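Local structure of EH1AB1 (6I8F) at residues R21-L26 with T306-Q311; V45-V50 with G104-N109; G70-P75 with I79-Y84; H154-A159 with G192-A197; V293-T298 with N316-A321. The protein probably hydrolyses carboxylic esters as a serine hydrolase of the alpha/beta hydrolase fold, and assembles as a two-subunit enzyme. One frame throughout, in Å; residues are numbered along the deposited sequence.

Contact 1: R21-L26 with T306-Q311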
# COMPACT_ATOMS: atom_id res chain seq x y z
N ARG A 21 1.91 22.96 -8.17
CA ARG A 21 2.40 24.31 -8.52
C ARG A 21 1.22 25.25 -8.82
O ARG A 21 1.16 26.36 -8.31
CB ARG A 21 3.36 24.24 -9.72
CG ARG A 21 4.74 24.82 -9.44
CD ARG A 21 5.78 24.47 -10.49
NE ARG A 21 5.92 23.03 -10.73
CZ ARG A 21 5.80 22.45 -11.92
NH1 ARG A 21 5.51 23.17 -12.99
NH2 ARG A 21 5.98 21.14 -12.04
N ASN A 22 0.29 24.78 -9.66
CA ASN A 22 -0.89 25.56 -10.05
C ASN A 22 -1.67 25.97 -8.79
O ASN A 22 -2.06 27.14 -8.68
CB ASN A 22 -1.79 24.83 -11.05
CG ASN A 22 -1.19 24.78 -12.44
OD1 ASN A 22 -0.25 25.52 -12.74
ND2 ASN A 22 -1.72 23.92 -13.28
N LEU A 23 -1.87 25.04 -7.86
CA LEU A 23 -2.62 25.37 -6.64
C LEU A 23 -1.85 26.40 -5.80
O LEU A 23 -2.45 27.30 -5.21
CB LEU A 23 -2.90 24.12 -5.80
CG LEU A 23 -3.69 24.40 -4.51
CD1 LEU A 23 -5.05 25.01 -4.84
CD2 LEU A 23 -3.86 23.15 -3.66
N LEU A 24 -0.53 26.22 -5.69
CA LEU A 24 0.29 27.11 -4.87
C LEU A 24 0.27 28.53 -5.47
O LEU A 24 0.20 29.50 -4.72
CB LEU A 24 1.72 26.56 -4.77
CG LEU A 24 1.87 25.27 -3.97
CD1 LEU A 24 3.32 24.83 -3.94
CD2 LEU A 24 1.33 25.41 -2.55
N ASP A 25 0.30 28.62 -6.81
CA ASP A 25 0.16 29.92 -7.50
C ASP A 25 -1.19 30.56 -7.14
O ASP A 25 -1.26 31.77 -6.91
CB ASP A 25 0.30 29.77 -9.01
CG ASP A 25 1.71 29.45 -9.48
OD1 ASP A 25 2.65 29.65 -8.70
OD2 ASP A 25 1.84 28.98 -10.62
N LEU A 26 -2.25 29.74 -7.07
CA LEU A 26 -3.59 30.23 -6.71
C LEU A 26 -3.60 30.81 -5.30
O LEU A 26 -4.18 31.88 -5.06
CB LEU A 26 -4.62 29.10 -6.81
CG LEU A 26 -5.57 29.21 -8.00
CD1 LEU A 26 -6.53 28.03 -8.03
CD2 LEU A 26 -6.32 30.53 -7.97
N THR A 306 -9.40 17.74 -3.24
CA THR A 306 -9.51 16.92 -4.43
C THR A 306 -10.23 17.66 -5.56
O THR A 306 -10.34 17.12 -6.65
CB THR A 306 -10.13 15.58 -4.05
OG1 THR A 306 -11.30 15.81 -3.27
CG2 THR A 306 -9.16 14.72 -3.28
N ARG A 307 -10.68 18.90 -5.33
CA ARG A 307 -11.15 19.77 -6.42
C ARG A 307 -9.96 20.19 -7.30
O ARG A 307 -10.07 20.25 -8.52
CB ARG A 307 -11.82 21.02 -5.88
CG ARG A 307 -12.19 22.03 -6.95
CD ARG A 307 -12.94 23.19 -6.35
NE ARG A 307 -13.10 24.25 -7.33
CZ ARG A 307 -13.71 25.40 -7.11
NH1 ARG A 307 -14.22 25.65 -5.91
NH2 ARG A 307 -13.80 26.28 -8.10
N PHE A 308 -8.82 20.44 -6.64
CA PHE A 308 -7.64 21.02 -7.26
C PHE A 308 -6.57 19.97 -7.55
O PHE A 308 -5.83 20.15 -8.51
CB PHE A 308 -7.05 22.09 -6.35
CG PHE A 308 -8.00 23.22 -6.09
CD1 PHE A 308 -8.28 24.15 -7.08
CD2 PHE A 308 -8.65 23.33 -4.87
CE1 PHE A 308 -9.15 25.20 -6.85
CE2 PHE A 308 -9.55 24.36 -4.65
CZ PHE A 308 -9.79 25.29 -5.63
N LEU A 309 -6.47 18.93 -6.71
CA LEU A 309 -5.37 17.95 -6.80
C LEU A 309 -5.94 16.55 -7.05
O LEU A 309 -6.46 15.88 -6.15
CB LEU A 309 -4.53 18.00 -5.52
CG LEU A 309 -3.95 19.37 -5.14
CD1 LEU A 309 -3.16 19.30 -3.85
CD2 LEU A 309 -3.07 19.92 -6.26
N SER A 310 -5.81 16.10 -8.30
CA SER A 310 -6.15 14.75 -8.73
C SER A 310 -5.42 13.69 -7.91
O SER A 310 -5.94 12.59 -7.76
CB SER A 310 -5.81 14.57 -10.18
OG SER A 310 -6.76 15.27 -10.95
N GLN A 311 -4.18 14.00 -7.48
CA GLN A 311 -3.39 13.05 -6.72
C GLN A 311 -4.19 12.66 -5.47
O GLN A 311 -4.11 11.53 -4.98
CB GLN A 311 -2.02 13.65 -6.36
CG GLN A 311 -1.01 13.63 -7.50
CD GLN A 311 -0.61 12.23 -7.88
OE1 GLN A 311 -0.02 11.49 -7.10
NE2 GLN A 311 -0.96 11.84 -9.09
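Leu23 reaches out from helix 18-32 and sets its two methyl groups on two successive residues of the loop leading into helix 310-327. CD1 lies over one face of the Phe308 ring, offset toward the rim at CG, with 3.7 Å between Leu23 CD1 and Phe308 CG. Measured to the ring centroid, Leu23 CD1 is 4.1 Å away and 26° off the normal, a CH-pi contact made by a methyl rather than by a second ring. The other branch turns to Leu309, where Leu23 CD2 meets Leu309 CD1 at 3.9 Å. The first torsion puts CG anti to the backbone N (chi1 -180°) and brings the branch point to the loop; the second sends CD1 to Phe308 and CD2 to Leu309. Phe308 swings CG beside its own backbone N (chi1 -61°), and the two side chains cross at about a right angle; the opposite face is covered by the aliphatic CG of Arg307. One turn further along the helix, Leu26 adds CD1, which comes obliquely to Phe308 CE1 at 4.0 Å. A branched aliphatic side chain suits position 23 because it can serve both neighbours at once, and replacing it with alanine would probably leave one face of the Phe308 ring and the methyl of Leu309 without their partner, opening a gap between the helix and the loop. Leu23 and Leu309 also share Ile299 of strand 298-299 as a neighbour. The arrangement is apolar packing of an N-terminal helix, probably part of a cap like that of hormone-sensitive-lipase-like esterases, against the C-terminal part of an alpha/beta hydrolase fold.

Contact 2: V45-V50 with G104-N109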
# COMPACT_ATOMS: atom_id res chain seq x y z
N VAL A 45 -14.00 32.99 13.85
CA VAL A 45 -14.15 33.70 12.58
C VAL A 45 -13.33 32.99 11.50
O VAL A 45 -13.82 32.71 10.40
CB VAL A 45 -13.73 35.17 12.71
CG1 VAL A 45 -13.67 35.88 11.37
CG2 VAL A 45 -14.64 35.92 13.68
N GLY A 46 -12.05 32.75 11.82
CA GLY A 46 -11.13 32.06 10.94
C GLY A 46 -11.63 30.66 10.61
O GLY A 46 -11.52 30.22 9.47
N ARG A 47 -12.18 29.97 11.63
CA ARG A 47 -12.70 28.62 11.48
C ARG A 47 -13.79 28.62 10.40
O ARG A 47 -13.76 27.82 9.49
CB ARG A 47 -13.23 28.09 12.82
CG ARG A 47 -14.08 26.83 12.72
CD ARG A 47 -14.63 26.39 14.06
NE ARG A 47 -13.56 26.23 15.03
CZ ARG A 47 -13.61 26.59 16.32
NH1 ARG A 47 -14.63 27.27 16.82
NH2 ARG A 47 -12.60 26.25 17.11
N LYS A 48 -14.74 29.55 10.53
CA LYS A 48 -15.92 29.59 9.70
C LYS A 48 -15.52 29.84 8.24
O LYS A 48 -16.07 29.21 7.32
CB LYS A 48 -16.87 30.66 10.21
CG LYS A 48 -18.29 30.52 9.70
CD LYS A 48 -19.32 31.15 10.62
CE LYS A 48 -20.55 31.60 9.87
NZ LYS A 48 -20.34 32.93 9.26
N ALA A 49 -14.55 30.73 8.03
CA ALA A 49 -14.10 31.12 6.71
C ALA A 49 -13.32 29.98 6.05
O ALA A 49 -13.56 29.66 4.89
CB ALA A 49 -13.25 32.36 6.80
N VAL A 50 -12.36 29.39 6.78
CA VAL A 50 -11.49 28.38 6.21
C VAL A 50 -12.30 27.08 5.99
O VAL A 50 -12.01 26.35 5.05
CB VAL A 50 -10.23 28.14 7.04
CG1 VAL A 50 -9.39 27.01 6.48
CG2 VAL A 50 -9.38 29.39 7.15
N GLY A 104 -5.89 20.60 12.45
CA GLY A 104 -5.03 21.04 13.54
C GLY A 104 -5.71 21.05 14.90
O GLY A 104 -5.21 21.72 15.82
N PHE A 105 -6.82 20.30 15.04
CA PHE A 105 -7.66 20.25 16.24
C PHE A 105 -8.36 21.60 16.50
O PHE A 105 -8.88 21.84 17.60
CB PHE A 105 -6.83 19.80 17.45
CG PHE A 105 -6.14 18.45 17.34
CD1 PHE A 105 -6.85 17.27 17.43
CD2 PHE A 105 -4.76 18.37 17.19
CE1 PHE A 105 -6.21 16.04 17.35
CE2 PHE A 105 -4.12 17.14 17.08
CZ PHE A 105 -4.85 15.98 17.18
N VAL A 106 -8.43 22.47 15.48
CA VAL A 106 -9.01 23.82 15.62
C VAL A 106 -10.10 24.07 14.58
O VAL A 106 -11.07 24.77 14.87
CB VAL A 106 -7.92 24.92 15.55
CG1 VAL A 106 -8.52 26.32 15.56
CG2 VAL A 106 -6.91 24.77 16.68
N ILE A 107 -9.94 23.52 13.36
CA ILE A 107 -10.91 23.69 12.27
C ILE A 107 -11.24 22.32 11.67
O ILE A 107 -10.78 21.28 12.16
CB ILE A 107 -10.35 24.66 11.21
CG1 ILE A 107 -9.17 24.06 10.44
CG2 ILE A 107 -10.00 26.00 11.85
CD1 ILE A 107 -8.57 24.99 9.44
N GLY A 108 -12.02 22.32 10.59
CA GLY A 108 -12.55 21.10 10.00
C GLY A 108 -13.77 20.60 10.76
O GLY A 108 -13.93 20.86 11.96
N ASN A 109 -14.61 19.85 10.06
CA ASN A 109 -15.80 19.23 10.64
C ASN A 109 -16.25 18.14 9.67
O ASN A 109 -15.54 17.84 8.69
CB ASN A 109 -16.90 20.28 10.91
CG ASN A 109 -17.20 21.09 9.67
OD1 ASN A 109 -17.47 20.53 8.61
ND2 ASN A 109 -17.07 22.41 9.75
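Residues 45-50 form one stretch of helix 43-55, while residues 104-109 run as an irregular loop that comes closest where the CA atoms of Arg47 and Ile107 lie 5.3 Å apart. At this approach Arg47 turns its guanidinium edge to the backbone of the loop and holds Val106 O with two nitrogens. Arg47 NE donates to Val106 O at 2.9 Å, nearly in line with the carbonyl bond, and Arg47 NH2 reaches the same Val106 O at 3.1 Å. The oxygen lies only 1° out of the guanidinium plane, so the flat group is presented squarely by its side. The chain of Arg47 is extended through its first two torsions and then bends at chi3 (-55°), which folds NE and NH2 round to the carbonyl. Ile107 packs beside this polar grip. Its CG2 sits 3.8 Å from Arg47 CA, against the helix backbone, while Ile107 CD1 meets Val50 CG1 at 3.7 Å. Beta-branched residues suit both places: Val50 brings a compact methyl from the helix, and Ile107 sends one branch to each of two helix positions a turn apart. Gly108 follows with positive phi, and its backbone N is bound by Asp51 of the same helix. The remaining terminal nitrogen, Arg47 NH1, forms a salt bridge with Glu138, which probably steadies the guanidinium and balances its charge. The chemistry therefore implies a directional join: two N-H groups satisfy the carbonyl of a buried residue and fix the loop's position against helix 43-55, while the Ile107 methyls pack on Arg47 CA and Val50 beside it.

Contact 3: G70-P75 with I79-Y84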
# COMPACT_ATOMS: atom_id res chain seq x y z
N GLY A 70 -26.52 11.52 13.36
CA GLY A 70 -26.94 11.41 14.74
C GLY A 70 -25.85 11.89 15.67
O GLY A 70 -24.83 12.46 15.23
N GLY A 71 -26.06 11.65 16.96
CA GLY A 71 -25.10 11.95 18.02
C GLY A 71 -25.24 10.97 19.16
O GLY A 71 -26.21 10.25 19.23
N PHE A 72 -24.23 10.93 20.04
CA PHE A 72 -24.32 10.18 21.28
C PHE A 72 -23.56 10.97 22.36
O PHE A 72 -22.85 11.91 22.05
CB PHE A 72 -23.76 8.76 21.11
CG PHE A 72 -22.34 8.75 20.59
CD1 PHE A 72 -21.27 8.92 21.44
CD2 PHE A 72 -22.10 8.59 19.23
CE1 PHE A 72 -19.97 8.93 20.96
CE2 PHE A 72 -20.80 8.59 18.75
CZ PHE A 72 -19.74 8.78 19.61
N ALA A 73 -23.76 10.57 23.62
CA ALA A 73 -23.17 11.27 24.76
C ALA A 73 -21.67 10.97 24.81
O ALA A 73 -21.28 9.84 24.97
CB ALA A 73 -23.85 10.84 26.03
N GLY A 74 -20.86 12.01 24.63
CA GLY A 74 -19.42 11.89 24.81
C GLY A 74 -19.04 12.17 26.26
O GLY A 74 -19.93 12.35 27.09
N PRO A 75 -17.73 12.27 26.59
CA PRO A 75 -17.30 12.53 27.97
C PRO A 75 -17.86 13.84 28.55
O PRO A 75 -18.21 13.88 29.71
CB PRO A 75 -15.77 12.62 27.89
CG PRO A 75 -15.41 11.93 26.59
CD PRO A 75 -16.60 12.13 25.67
N ILE A 79 -21.37 14.12 20.93
CA ILE A 79 -20.52 13.92 19.77
C ILE A 79 -21.42 13.50 18.61
O ILE A 79 -22.16 12.54 18.72
CB ILE A 79 -19.42 12.88 20.03
CG1 ILE A 79 -18.53 13.30 21.20
CG2 ILE A 79 -18.61 12.62 18.76
CD1 ILE A 79 -17.72 12.16 21.77
N ARG A 80 -21.35 14.26 17.52
CA ARG A 80 -22.13 14.02 16.35
C ARG A 80 -21.32 13.15 15.38
O ARG A 80 -20.09 13.21 15.34
CB ARG A 80 -22.54 15.36 15.73
CG ARG A 80 -23.56 16.12 16.56
CD ARG A 80 -23.80 17.52 16.01
NE ARG A 80 -22.58 18.31 16.01
CZ ARG A 80 -22.44 19.51 15.46
NH1 ARG A 80 -23.48 20.10 14.88
NH2 ARG A 80 -21.28 20.13 15.50
N PHE A 81 -22.03 12.35 14.60
CA PHE A 81 -21.41 11.50 13.60
C PHE A 81 -22.23 11.56 12.31
O PHE A 81 -23.42 11.93 12.32
CB PHE A 81 -21.28 10.07 14.11
CG PHE A 81 -22.60 9.44 14.47
CD1 PHE A 81 -23.41 8.89 13.48
CD2 PHE A 81 -23.06 9.44 15.78
CE1 PHE A 81 -24.64 8.34 13.81
CE2 PHE A 81 -24.28 8.87 16.10
CZ PHE A 81 -25.08 8.33 15.12
N ARG A 82 -21.59 11.17 11.21
CA ARG A 82 -22.28 10.95 9.96
C ARG A 82 -21.82 9.61 9.38
O ARG A 82 -20.63 9.37 9.26
CB ARG A 82 -22.05 12.13 9.02
CG ARG A 82 -22.64 11.93 7.64
CD ARG A 82 -22.55 13.18 6.81
NE ARG A 82 -23.29 14.28 7.40
CZ ARG A 82 -23.10 15.56 7.08
NH1 ARG A 82 -22.30 15.87 6.07
NH2 ARG A 82 -23.67 16.51 7.79
N ARG A 83 -22.78 8.72 9.12
CA ARG A 83 -22.50 7.40 8.58
C ARG A 83 -22.75 7.42 7.07
O ARG A 83 -23.75 8.00 6.61
CB ARG A 83 -23.39 6.31 9.20
CG ARG A 83 -23.47 6.37 10.71
CD ARG A 83 -23.93 5.05 11.30
NE ARG A 83 -25.34 4.83 11.08
CZ ARG A 83 -25.90 3.64 10.88
NH1 ARG A 83 -25.16 2.60 10.48
NH2 ARG A 83 -27.19 3.49 11.06
N TYR A 84 -21.82 6.81 6.33
CA TYR A 84 -21.91 6.68 4.91
C TYR A 84 -21.93 5.19 4.54
O TYR A 84 -21.00 4.45 4.87
CB TYR A 84 -20.71 7.35 4.24
CG TYR A 84 -20.45 8.78 4.61
CD1 TYR A 84 -19.70 9.12 5.74
CD2 TYR A 84 -20.90 9.81 3.80
CE1 TYR A 84 -19.42 10.44 6.05
CE2 TYR A 84 -20.63 11.14 4.10
CZ TYR A 84 -19.88 11.46 5.22
OH TYR A 84 -19.61 12.77 5.50
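The beta hairpin of strands 66-73 and 78-85 forms one margin of the central sheet, and its antiparallel ladder is joined here by Phe72 with Ile79 and Gly70 with Phe81, both hydrogen-bonded pairs. Phe72 N donates to Ile79 O and Ile79 N to Phe72 O, each at 2.9 Å; Phe81 N reaches Gly70 O at 2.9 Å, with a longer return bond from Gly70 N to Phe81 O of 3.3 Å. Between them Gly71 and Arg80 make a non-hydrogen-bonded pair whose CA atoms are only 4.0 Å apart, a closeness suited to glycine. Phe81 has CG between its backbone N and carbonyl carbon (chi1 59°), which lays the ring over Gly70, whose CA makes a CH-pi contact with it; any CB at Gly70 would run into that ring. Within this outer hairpin of the alpha/beta hydrolase sheet, Phe72, Ile79 and Phe81 share one face, where helix 143-157 packs on Phe72 and Ile79 and Phe162 meets the Phe81 ring edge-to-face. Phe81 CD2 comes to the edge of the Phe72 ring, 3.7 Å from Phe72 CD2. Ile79 CD1 lies against Gly74 CA at 3.5 Å, where hydrogen alone leaves room for the methyl. Arg80 points to the other face and forms a salt bridge with Asp132.

Contact 4: H154-A159 with G192-A197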
# COMPACT_ATOMS: atom_id res chain seq x y z
N HIS A 154 -17.35 3.85 22.00
CA HIS A 154 -18.82 3.83 21.93
C HIS A 154 -19.31 3.02 20.72
O HIS A 154 -20.24 2.21 20.83
CB HIS A 154 -19.37 5.26 21.88
CG HIS A 154 -20.86 5.30 21.81
ND1 HIS A 154 -21.66 5.15 22.93
CD2 HIS A 154 -21.70 5.43 20.76
CE1 HIS A 154 -22.93 5.21 22.57
NE2 HIS A 154 -22.98 5.39 21.24
N ILE A 155 -18.71 3.25 19.55
CA ILE A 155 -19.09 2.50 18.33
C ILE A 155 -18.67 1.03 18.47
O ILE A 155 -19.45 0.14 18.12
CB ILE A 155 -18.52 3.18 17.07
CG1 ILE A 155 -19.21 4.54 16.88
CG2 ILE A 155 -18.66 2.27 15.86
CD1 ILE A 155 -18.43 5.54 16.06
N ARG A 156 -17.48 0.77 19.01
CA ARG A 156 -17.00 -0.60 19.28
C ARG A 156 -18.01 -1.33 20.17
O ARG A 156 -18.37 -2.46 19.90
CB ARG A 156 -15.60 -0.58 19.92
CG ARG A 156 -15.04 -1.94 20.31
CD ARG A 156 -14.00 -1.88 21.43
NE ARG A 156 -14.50 -1.30 22.68
CZ ARG A 156 -13.75 -0.66 23.58
NH1 ARG A 156 -12.44 -0.56 23.43
NH2 ARG A 156 -14.33 -0.10 24.63
N ASP A 157 -18.45 -0.68 21.24
CA ASP A 157 -19.28 -1.33 22.24
C ASP A 157 -20.73 -1.46 21.75
O ASP A 157 -21.49 -2.21 22.31
CB ASP A 157 -19.17 -0.61 23.59
CG ASP A 157 -17.79 -0.72 24.20
OD1 ASP A 157 -17.03 -1.62 23.79
OD2 ASP A 157 -17.48 0.11 25.06
N ASN A 158 -21.09 -0.70 20.71
CA ASN A 158 -22.46 -0.65 20.20
C ASN A 158 -22.45 -0.90 18.68
O ASN A 158 -23.24 -0.32 17.93
CB ASN A 158 -23.09 0.70 20.56
CG ASN A 158 -23.20 0.86 22.06
OD1 ASN A 158 -24.09 0.26 22.67
ND2 ASN A 158 -22.27 1.58 22.67
N ALA A 159 -21.56 -1.80 18.26
CA ALA A 159 -21.18 -1.94 16.85
C ALA A 159 -22.43 -2.21 16.00
O ALA A 159 -22.65 -1.56 14.96
CB ALA A 159 -20.15 -3.04 16.72
N GLY A 192 -5.50 -1.92 27.95
CA GLY A 192 -5.80 -3.34 27.94
C GLY A 192 -7.18 -3.65 27.38
O GLY A 192 -7.77 -4.66 27.73
N GLU A 193 -7.71 -2.81 26.48
CA GLU A 193 -9.00 -3.17 25.87
C GLU A 193 -8.81 -3.43 24.37
O GLU A 193 -7.71 -3.25 23.82
CB GLU A 193 -10.10 -2.15 26.20
CG GLU A 193 -9.67 -0.71 26.27
CD GLU A 193 -10.85 0.20 26.56
OE1 GLU A 193 -11.42 0.76 25.61
OE2 GLU A 193 -11.21 0.32 27.75
N THR A 194 -9.88 -3.92 23.75
CA THR A 194 -9.94 -4.18 22.32
C THR A 194 -9.82 -2.86 21.55
O THR A 194 -10.58 -1.93 21.74
CB THR A 194 -11.24 -4.91 21.97
OG1 THR A 194 -11.18 -6.12 22.72
CG2 THR A 194 -11.40 -5.21 20.50
N GLY A 195 -8.81 -2.81 20.68
CA GLY A 195 -8.58 -1.67 19.87
C GLY A 195 -9.10 -1.89 18.46
O GLY A 195 -9.66 -2.94 18.15
N PRO A 196 -8.89 -0.90 17.57
CA PRO A 196 -9.27 -1.01 16.16
C PRO A 196 -8.57 -2.19 15.48
O PRO A 196 -7.48 -2.55 15.87
CB PRO A 196 -8.78 0.31 15.56
CG PRO A 196 -8.78 1.26 16.73
CD PRO A 196 -8.28 0.40 17.87
N ALA A 197 -9.21 -2.74 14.45
CA ALA A 197 -8.65 -3.82 13.64
C ALA A 197 -7.65 -3.28 12.60
O ALA A 197 -6.92 -4.05 11.96
CB ALA A 197 -9.79 -4.54 12.96
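A single guanidinium, that of Arg156, is surrounded along its edge by three acceptor groups: the carboxylates of Asp157 and Glu193 and the backbone carbonyl of Thr194. Across the contact, Arg156 NH1 serves two of them, binding Glu193 OE1 at 2.7 Å in a salt bridge and Thr194 O at 2.9 Å. Both oxygens lie close to the guanidinium plane, but the carboxylate of Glu193 is turned 57° from it and its OE1 is approached from above its own plane. A weak bond from Arg156 NH2 reaches the same OE1. On the helix side, Arg156 takes Asp157 side-on, with Arg156 NE to Asp157 OD1 at 2.8 Å and Arg156 NH2 to Asp157 OD2 at 3.2 Å. The arginine leaves the helix with CG opposite the backbone N (chi1 177°) and bends at chi3 (59°), bringing its edge between the two acids; Arg156 CD meanwhile lies 4.1 Å from Thr194 CB. Arginine suits the place because its five N-H groups fan out in one plane, and a methionine there would probably leave Thr194 O without this donor and the Asp157 carboxylate without its arginine, with the like charge of Glu193 still nearby. Glu193 OE1 is also paired with Arg153, one helical turn earlier, which extends the network. Gly192, the residue before Glu193, follows helix 176-190 with positive phi in a Schellman motif. This is a surface salt-bridge network joining the C-terminal end of helix 143-157 to the loop that leads from helix 176-190 into strand 198-202 of the alpha/beta hydrolase fold.

Contact 5: V293-T298 with N316-A321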
# COMPACT_ATOMS: atom_id res chain seq x y z
N VAL A 293 3.12 4.45 1.96
CA VAL A 293 3.19 5.05 0.63
C VAL A 293 3.54 6.54 0.76
O VAL A 293 3.01 7.22 1.63
CB VAL A 293 1.90 4.86 -0.19
CG1 VAL A 293 0.68 5.41 0.52
CG2 VAL A 293 2.05 5.47 -1.58
N ASN A 294 4.42 6.99 -0.15
CA ASN A 294 4.77 8.38 -0.30
C ASN A 294 4.26 8.86 -1.65
O ASN A 294 4.49 8.20 -2.67
CB ASN A 294 6.28 8.62 -0.16
CG ASN A 294 6.62 10.09 -0.26
OD1 ASN A 294 7.32 10.51 -1.18
ND2 ASN A 294 6.10 10.90 0.64
N TYR A 295 3.54 9.99 -1.63
CA TYR A 295 3.05 10.67 -2.84
C TYR A 295 3.98 11.84 -3.14
O TYR A 295 3.81 12.91 -2.56
CB TYR A 295 1.58 11.11 -2.69
CG TYR A 295 0.58 10.03 -3.02
CD1 TYR A 295 0.48 8.88 -2.26
CD2 TYR A 295 -0.25 10.13 -4.13
CE1 TYR A 295 -0.41 7.86 -2.58
CE2 TYR A 295 -1.15 9.13 -4.46
CZ TYR A 295 -1.23 7.98 -3.68
OH TYR A 295 -2.08 6.97 -3.99
N PRO A 296 4.99 11.69 -4.02
CA PRO A 296 5.93 12.78 -4.29
C PRO A 296 5.23 13.93 -5.02
O PRO A 296 4.22 13.73 -5.71
CB PRO A 296 7.02 12.14 -5.16
CG PRO A 296 6.35 10.93 -5.79
CD PRO A 296 5.30 10.48 -4.79
N GLY A 297 5.76 15.14 -4.84
CA GLY A 297 5.35 16.29 -5.66
C GLY A 297 3.98 16.85 -5.28
O GLY A 297 3.44 17.64 -6.04
N THR A 298 3.42 16.45 -4.14
CA THR A 298 2.17 17.05 -3.64
C THR A 298 2.39 17.51 -2.20
O THR A 298 3.45 17.26 -1.61
CB THR A 298 0.97 16.10 -3.78
OG1 THR A 298 -0.23 16.85 -3.56
CG2 THR A 298 1.04 14.91 -2.84
N ASN A 316 -7.06 8.83 -2.09
CA ASN A 316 -8.36 8.36 -1.59
C ASN A 316 -8.55 6.89 -2.00
O ASN A 316 -8.78 6.02 -1.15
CB ASN A 316 -9.55 9.18 -2.13
CG ASN A 316 -9.66 10.60 -1.62
OD1 ASN A 316 -10.48 11.37 -2.15
ND2 ASN A 316 -8.89 10.97 -0.61
N ASP A 317 -8.45 6.63 -3.30
CA ASP A 317 -8.71 5.31 -3.87
C ASP A 317 -7.71 4.27 -3.32
O ASP A 317 -8.09 3.13 -3.04
CB ASP A 317 -8.71 5.37 -5.40
CG ASP A 317 -9.84 6.23 -5.95
OD1 ASP A 317 -10.71 6.66 -5.15
OD2 ASP A 317 -9.84 6.49 -7.17
N GLU A 318 -6.44 4.66 -3.18
CA GLU A 318 -5.42 3.73 -2.65
C GLU A 318 -5.71 3.38 -1.18
O GLU A 318 -5.65 2.22 -0.78
CB GLU A 318 -4.01 4.28 -2.80
CG GLU A 318 -2.97 3.33 -2.26
CD GLU A 318 -1.52 3.64 -2.55
OE1 GLU A 318 -1.22 4.72 -3.13
OE2 GLU A 318 -0.69 2.82 -2.16
N ALA A 319 -5.98 4.39 -0.35
CA ALA A 319 -6.28 4.16 1.07
C ALA A 319 -7.49 3.22 1.20
O ALA A 319 -7.46 2.22 1.93
CB ALA A 319 -6.53 5.49 1.74
N ALA A 320 -8.55 3.55 0.47
CA ALA A 320 -9.79 2.77 0.44
C ALA A 320 -9.50 1.33 -0.02
O ALA A 320 -10.00 0.38 0.57
CB ALA A 320 -10.80 3.44 -0.47
N ALA A 321 -8.69 1.19 -1.07
CA ALA A 321 -8.40 -0.09 -1.68
C ALA A 321 -7.67 -0.99 -0.68
O ALA A 321 -8.00 -2.15 -0.56
CB ALA A 321 -7.55 0.12 -2.91
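Tyr295 and Glu318 slide past each other in opposite directions, one coming from strand 290-296 and the other from helix 310-327, so that the phenol oxygen draws level with the carboxylate. Tyr295 OH donates to Glu318 OE1 at 2.6 Å, a short bond received on the anti lone pair, the one directed away from OE2. Glu318 OE1 sits at the edge of the tyrosine ring, near its plane and 3.3 Å from Tyr295 CE1, while the carboxylate as a whole is turned 49° from the ring. Glu318 has CG anti to the backbone N (chi1 -180°); the chain starts near the hydroxyl, with Glu318 CB 3.5 Å from Tyr295 OH, and runs on extended past it. Val293, two residues back on the same side of the strand, meets the glutamate from the opposite direction. Its methyls rest against the carboxylate, with Val293 CG2 3.7 Å from Glu318 OE1, and offer an apolar wall but no donor. Tyrosine suits its place by combining a ring that packs in the interior with a hydroxyl at its far end, and glutamate because its extended chain carries the carboxylate past the hydroxyl, where OE1 meets Tyr295 and OE2 meets Thr291 of the second subunit. All three residues are buried, so the acid needs partners for both oxygens, and the two bonds would be expected to stabilise a charged carboxylate. Strand 290-296 lies beside strand 262-267 and pairs antiparallel with a strand of the second subunit, so helix 310-327 packs on the sheet where it continues across the dimer interface.

From the N terminus, helix 18-32 opens contact 1, which closes only at residues 306-311 and so spans most of the chain. Nested within it, contact 2 brings helix 43-55 to the loop after strand 94-100, and within the stretch of chain that contact 2 closes lies contact 3, the short hairpin at the sheet's margin. Contact 4 follows these in series, still inside the loop closed by contact 1, tying the end of helix 143-157 to the approach to strand 198-202; it touches contact 3 through Phe72 and His154. Contact 5 begins before contact 1 closes and ends after it, so the two cross, meeting around helix 310-327. Contacts 3 and 5 reach the same sheet on opposite sides of the chain's centre.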